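Local atomic coordinates of RagA protein (Porphyromonas gingivalis, PDB entry 6SLN), a protein that probably imports substrates across the outer membrane of Porphyromonas gingivalis as a TonB-dependent beta-barrel receptor. Residues V729-L739 / F759-F770. Sequence-based numbering, arbitrary orientation.
Sequences VGSMKNTGVDL and FNYNRQEITKLF
T735 and R763 form an antiparallel hydrogen-bonded pair: R763 N meets T735 O at 2.6 Å, and T735 N returns the bond to R763 O. L739 with F759 repeats the pattern; at V737 with Y761 the return bond from Y761 N to V737 O is weak. The axes of 732-739 and 759-764, 163° apart, run antiparallel, within the hairpin of strands 732-746 and 752-764 in the receptor barrel. Beyond E765 the register shifts by one. There T767 N and K768 N both donate to S731 O, at 2.6 and 3.0 Å, a classic beta bulge.

Side-chain polar bonds gather on the face carrying N734, D738, N760, N762 and Q764. N762 ND2 reaches N734 OD1 at 2.7 Å on a lone pair in the carbonyl plane, while N762 OD1 bonds Y703 OH. A water 2.9 Å from N734 OD1 links that oxygen to Q764 NE2; Q764 OE1 accepts from N791 N. With CG anti to the backbone N (chi1 162°), N760 brings ND2 to D738 OD2 at 2.8 Å, the carboxylate and amide planes 80° apart. At the bulge, S731 OG and T767 OG1 are hydrogen-bonded at 2.8 Å.

Apolar contact is sparser: V729 CG1 lies 3.4 Å from F770 CB.

D738 OD1 pairs with K187 and H147, and N734 ND2 with T149 O. This polar face therefore joins the barrel wall to plug-domain residues, and the K187 charge and the donors H147 and N760 would probably stabilise the buried D738 carboxylate as an anion.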
loop_
_atom_site.group_PDB
_atom_site.type_symbol
_atom_site.label_atom_id
_atom_site.label_comp_id
_atom_site.label_asym_id
_atom_site.label_seq_id
_atom_site.Cartn_x
_atom_site.Cartn_y
_atom_site.Cartn_z
ATOM N N VAL A 729 -30.244 25.158 -5.387
ATOM C CA VAL A 729 -31.512 24.948 -6.061
ATOM C C VAL A 729 -32.607 24.612 -5.048
ATOM O O VAL A 729 -32.401 23.822 -4.119
ATOM C CB VAL A 729 -31.341 23.849 -7.128
ATOM C CG1 VAL A 729 -32.637 23.142 -7.357
ATOM C CG2 VAL A 729 -30.837 24.458 -8.434
ATOM N N GLY A 730 -33.773 25.241 -5.192
ATOM C CA GLY A 730 -34.871 24.957 -4.310
ATOM C C GLY A 730 -34.710 25.575 -2.935
ATOM O O GLY A 730 -33.793 26.351 -2.666
ATOM N N SER A 731 -35.650 25.234 -2.053
ATOM C CA SER A 731 -35.602 25.741 -0.686
ATOM C C SER A 731 -36.587 24.974 0.189
ATOM O O SER A 731 -37.587 24.435 -0.293
ATOM C CB SER A 731 -35.902 27.245 -0.628
ATOM O OG SER A 731 -37.126 27.524 -1.266
ATOM N N MET A 732 -36.275 24.936 1.476
ATOM C CA MET A 732 -37.059 24.294 2.515
ATOM C C MET A 732 -37.350 25.304 3.609
ATOM O O MET A 732 -37.066 26.496 3.480
ATOM C CB MET A 732 -36.334 23.107 3.150
ATOM C CG MET A 732 -36.094 21.915 2.285
ATOM S SD MET A 732 -34.964 20.856 3.197
ATOM C CE MET A 732 -36.090 20.287 4.487
ATOM N N LYS A 733 -37.856 24.787 4.723
ATOM C CA LYS A 733 -38.315 25.569 5.858
ATOM C C LYS A 733 -38.606 24.589 6.987
ATOM O O LYS A 733 -39.102 23.482 6.744
ATOM C CB LYS A 733 -39.562 26.385 5.489
ATOM C CG LYS A 733 -39.936 27.505 6.449
ATOM C CD LYS A 733 -41.422 27.892 6.270
ATOM C CE LYS A 733 -41.592 29.392 6.142
ATOM N NZ LYS A 733 -42.745 29.933 6.925
ATOM N N ASN A 734 -38.274 24.989 8.210
ATOM C CA ASN A 734 -38.450 24.141 9.378
ATOM C C ASN A 734 -39.014 24.993 10.498
ATOM O O ASN A 734 -38.386 25.975 10.904
ATOM C CB ASN A 734 -37.128 23.494 9.791
ATOM C CG ASN A 734 -36.943 22.137 9.163
ATOM O OD1 ASN A 734 -37.604 21.173 9.539
ATOM N ND2 ASN A 734 -36.052 22.049 8.202
ATOM N N THR A 735 -40.200 24.633 10.983
ATOM C CA THR A 735 -40.882 25.417 12.000
ATOM C C THR A 735 -41.288 24.483 13.125
ATOM O O THR A 735 -41.841 23.409 12.868
ATOM C CB THR A 735 -42.081 26.138 11.399
ATOM O OG1 THR A 735 -41.613 26.950 10.315
ATOM C CG2 THR A 735 -42.801 27.018 12.445
ATOM N N GLY A 736 -40.983 24.877 14.358
ATOM C CA GLY A 736 -41.136 23.950 15.460
ATOM C C GLY A 736 -41.024 24.635 16.805
ATOM O O GLY A 736 -40.835 25.852 16.898
ATOM N N VAL A 737 -41.133 23.810 17.854
ATOM C CA VAL A 737 -41.202 24.253 19.242
ATOM C C VAL A 737 -40.225 23.435 20.080
ATOM O O VAL A 737 -40.009 22.250 19.813
ATOM C CB VAL A 737 -42.638 24.126 19.781
ATOM C CG1 VAL A 737 -42.657 24.220 21.292
ATOM C CG2 VAL A 737 -43.506 25.218 19.167
ATOM N N ASP A 738 -39.610 24.076 21.074
ATOM C CA ASP A 738 -38.649 23.454 21.976
ATOM C C ASP A 738 -39.169 23.617 23.395
ATOM O O ASP A 738 -39.203 24.738 23.910
ATOM C CB ASP A 738 -37.272 24.105 21.847
ATOM C CG ASP A 738 -36.402 23.447 20.795
ATOM O OD1 ASP A 738 -35.177 23.733 20.776
ATOM O OD2 ASP A 738 -36.934 22.661 19.983
ATOM N N LEU A 739 -39.557 22.518 24.041
ATOM C CA LEU A 739 -40.041 22.563 25.417
ATOM C C LEU A 739 -39.136 21.725 26.309
ATOM O O LEU A 739 -38.797 20.588 25.966
ATOM C CB LEU A 739 -41.487 22.076 25.528
ATOM C CG LEU A 739 -42.000 22.073 26.969
ATOM C CD1 LEU A 739 -41.843 23.447 27.604
ATOM C CD2 LEU A 739 -43.444 21.626 27.038
ATOM N N PHE A 759 -39.086 17.878 25.008
ATOM C CA PHE A 759 -40.001 17.724 23.883
ATOM C C PHE A 759 -39.681 18.725 22.779
ATOM O O PHE A 759 -39.322 19.872 23.057
ATOM C CB PHE A 759 -41.462 17.900 24.327
ATOM C CG PHE A 759 -42.439 17.918 23.189
ATOM C CD1 PHE A 759 -43.049 16.745 22.768
ATOM C CD2 PHE A 759 -42.752 19.100 22.532
ATOM C CE1 PHE A 759 -43.949 16.748 21.715
ATOM C CE2 PHE A 759 -43.652 19.108 21.476
ATOM C CZ PHE A 759 -44.256 17.930 21.069
ATOM N N ASN A 760 -39.852 18.288 21.529
ATOM C CA ASN A 760 -39.849 19.180 20.375
ATOM C C ASN A 760 -40.817 18.664 19.321
ATOM O O ASN A 760 -40.830 17.468 19.019
ATOM C CB ASN A 760 -38.458 19.317 19.754
ATOM C CG ASN A 760 -38.498 19.864 18.311
ATOM O OD1 ASN A 760 -38.547 19.106 17.339
ATOM N ND2 ASN A 760 -38.466 21.186 18.181
ATOM N N TYR A 761 -41.619 19.569 18.767
ATOM C CA TYR A 761 -42.338 19.323 17.528
ATOM C C TYR A 761 -41.657 20.076 16.388
ATOM O O TYR A 761 -41.115 21.167 16.587
ATOM C CB TYR A 761 -43.798 19.765 17.635
ATOM C CG TYR A 761 -44.559 19.571 16.341
ATOM C CD1 TYR A 761 -44.959 18.308 15.943
ATOM C CD2 TYR A 761 -44.858 20.645 15.511
ATOM C CE1 TYR A 761 -45.642 18.115 14.766
ATOM C CE2 TYR A 761 -45.541 20.459 14.321
ATOM C CZ TYR A 761 -45.933 19.186 13.954
ATOM O OH TYR A 761 -46.615 18.966 12.773
ATOM N N ASN A 762 -41.684 19.501 15.186
ATOM C CA ASN A 762 -41.098 20.195 14.047
ATOM C C ASN A 762 -41.849 19.893 12.761
ATOM O O ASN A 762 -41.963 18.728 12.367
ATOM C CB ASN A 762 -39.640 19.828 13.877
ATOM C CG ASN A 762 -38.986 20.656 12.806
ATOM O OD1 ASN A 762 -38.505 21.752 13.072
ATOM N ND2 ASN A 762 -39.013 20.162 11.573
ATOM N N ARG A 763 -42.299 20.947 12.079
ATOM C CA ARG A 763 -42.992 20.829 10.800
ATOM C C ARG A 763 -42.050 21.264 9.687
ATOM O O ARG A 763 -41.607 22.417 9.658
ATOM C CB ARG A 763 -44.273 21.668 10.771
ATOM C CG ARG A 763 -45.202 21.393 9.575
ATOM C CD ARG A 763 -45.455 19.901 9.391
ATOM N NE ARG A 763 -46.595 19.540 8.536
ATOM C CZ ARG A 763 -46.783 19.994 7.300
ATOM N NH1 ARG A 763 -45.933 20.870 6.771
ATOM N NH2 ARG A 763 -47.823 19.580 6.596
ATOM N N GLN A 764 -41.757 20.334 8.782
ATOM C CA GLN A 764 -40.934 20.559 7.604
ATOM C C GLN A 764 -41.806 21.024 6.440
ATOM O O GLN A 764 -42.988 20.687 6.356
ATOM C CB GLN A 764 -40.206 19.267 7.229
ATOM C CG GLN A 764 -38.935 19.430 6.446
ATOM C CD GLN A 764 -38.595 18.184 5.644
ATOM O OE1 GLN A 764 -39.159 17.959 4.566
ATOM N NE2 GLN A 764 -37.671 17.360 6.170
ATOM N N GLU A 765 -41.212 21.813 5.539
ATOM C CA GLU A 765 -41.936 22.248 4.346
ATOM C C GLU A 765 -40.902 22.583 3.276
ATOM O O GLU A 765 -40.295 23.658 3.315
ATOM C CB GLU A 765 -42.849 23.439 4.620
ATOM C CG GLU A 765 -43.721 23.825 3.390
ATOM C CD GLU A 765 -44.498 25.141 3.530
ATOM O OE1 GLU A 765 -44.827 25.550 4.662
ATOM O OE2 GLU A 765 -44.792 25.760 2.488
ATOM N N ILE A 766 -40.711 21.652 2.339
ATOM C CA ILE A 766 -40.113 22.009 1.061
ATOM C C ILE A 766 -40.862 23.206 0.512
ATOM O O ILE A 766 -42.082 23.296 0.647
ATOM C CB ILE A 766 -40.181 20.814 0.097
ATOM C CG1 ILE A 766 -39.532 19.580 0.748
ATOM C CG2 ILE A 766 -39.558 21.176 -1.254
ATOM C CD1 ILE A 766 -39.885 18.285 0.074
ATOM N N THR A 767 -40.146 24.159 -0.068
ATOM C CA THR A 767 -40.817 25.299 -0.679
ATOM C C THR A 767 -40.434 25.524 -2.138
ATOM O O THR A 767 -41.123 26.279 -2.831
ATOM C CB THR A 767 -40.568 26.583 0.143
ATOM O OG1 THR A 767 -39.179 26.723 0.443
ATOM C CG2 THR A 767 -41.321 26.524 1.454
ATOM N N LYS A 768 -39.386 24.876 -2.633
ATOM C CA LYS A 768 -38.952 25.030 -4.013
ATOM C C LYS A 768 -38.039 23.864 -4.322
ATOM O O LYS A 768 -37.281 23.419 -3.450
ATOM C CB LYS A 768 -38.220 26.362 -4.242
ATOM C CG LYS A 768 -38.017 26.730 -5.703
ATOM C CD LYS A 768 -37.157 28.003 -5.900
ATOM C CE LYS A 768 -37.693 29.202 -5.145
ATOM N NZ LYS A 768 -36.905 29.433 -3.895
ATOM N N LEU A 769 -38.088 23.386 -5.571
ATOM C CA LEU A 769 -37.320 22.205 -5.947
ATOM C C LEU A 769 -36.394 22.574 -7.091
ATOM O O LEU A 769 -35.601 23.492 -6.950
ATOM C CB LEU A 769 -38.223 21.034 -6.236
ATOM C CG LEU A 769 -38.886 20.448 -5.001
ATOM C CD1 LEU A 769 -40.082 19.565 -5.357
ATOM C CD2 LEU A 769 -37.832 19.709 -4.214
ATOM N N PHE A 770 -36.431 21.839 -8.193
ATOM C CA PHE A 770 -35.512 22.028 -9.301
ATOM C C PHE A 770 -36.298 21.916 -10.603
ATOM O O PHE A 770 -37.344 21.261 -10.655
ATOM C CB PHE A 770 -34.368 20.998 -9.266
ATOM C CG PHE A 770 -34.759 19.627 -8.738
ATOM C CD1 PHE A 770 -34.848 19.389 -7.373
ATOM C CD2 PHE A 770 -34.999 18.574 -9.610
ATOM C CE1 PHE A 770 -35.181 18.132 -6.883
ATOM C CE2 PHE A 770 -35.326 17.319 -9.124
ATOM C CZ PHE A 770 -35.419 17.098 -7.756
HETATM O O HOH W 1 -37.252 18.348 8.858
#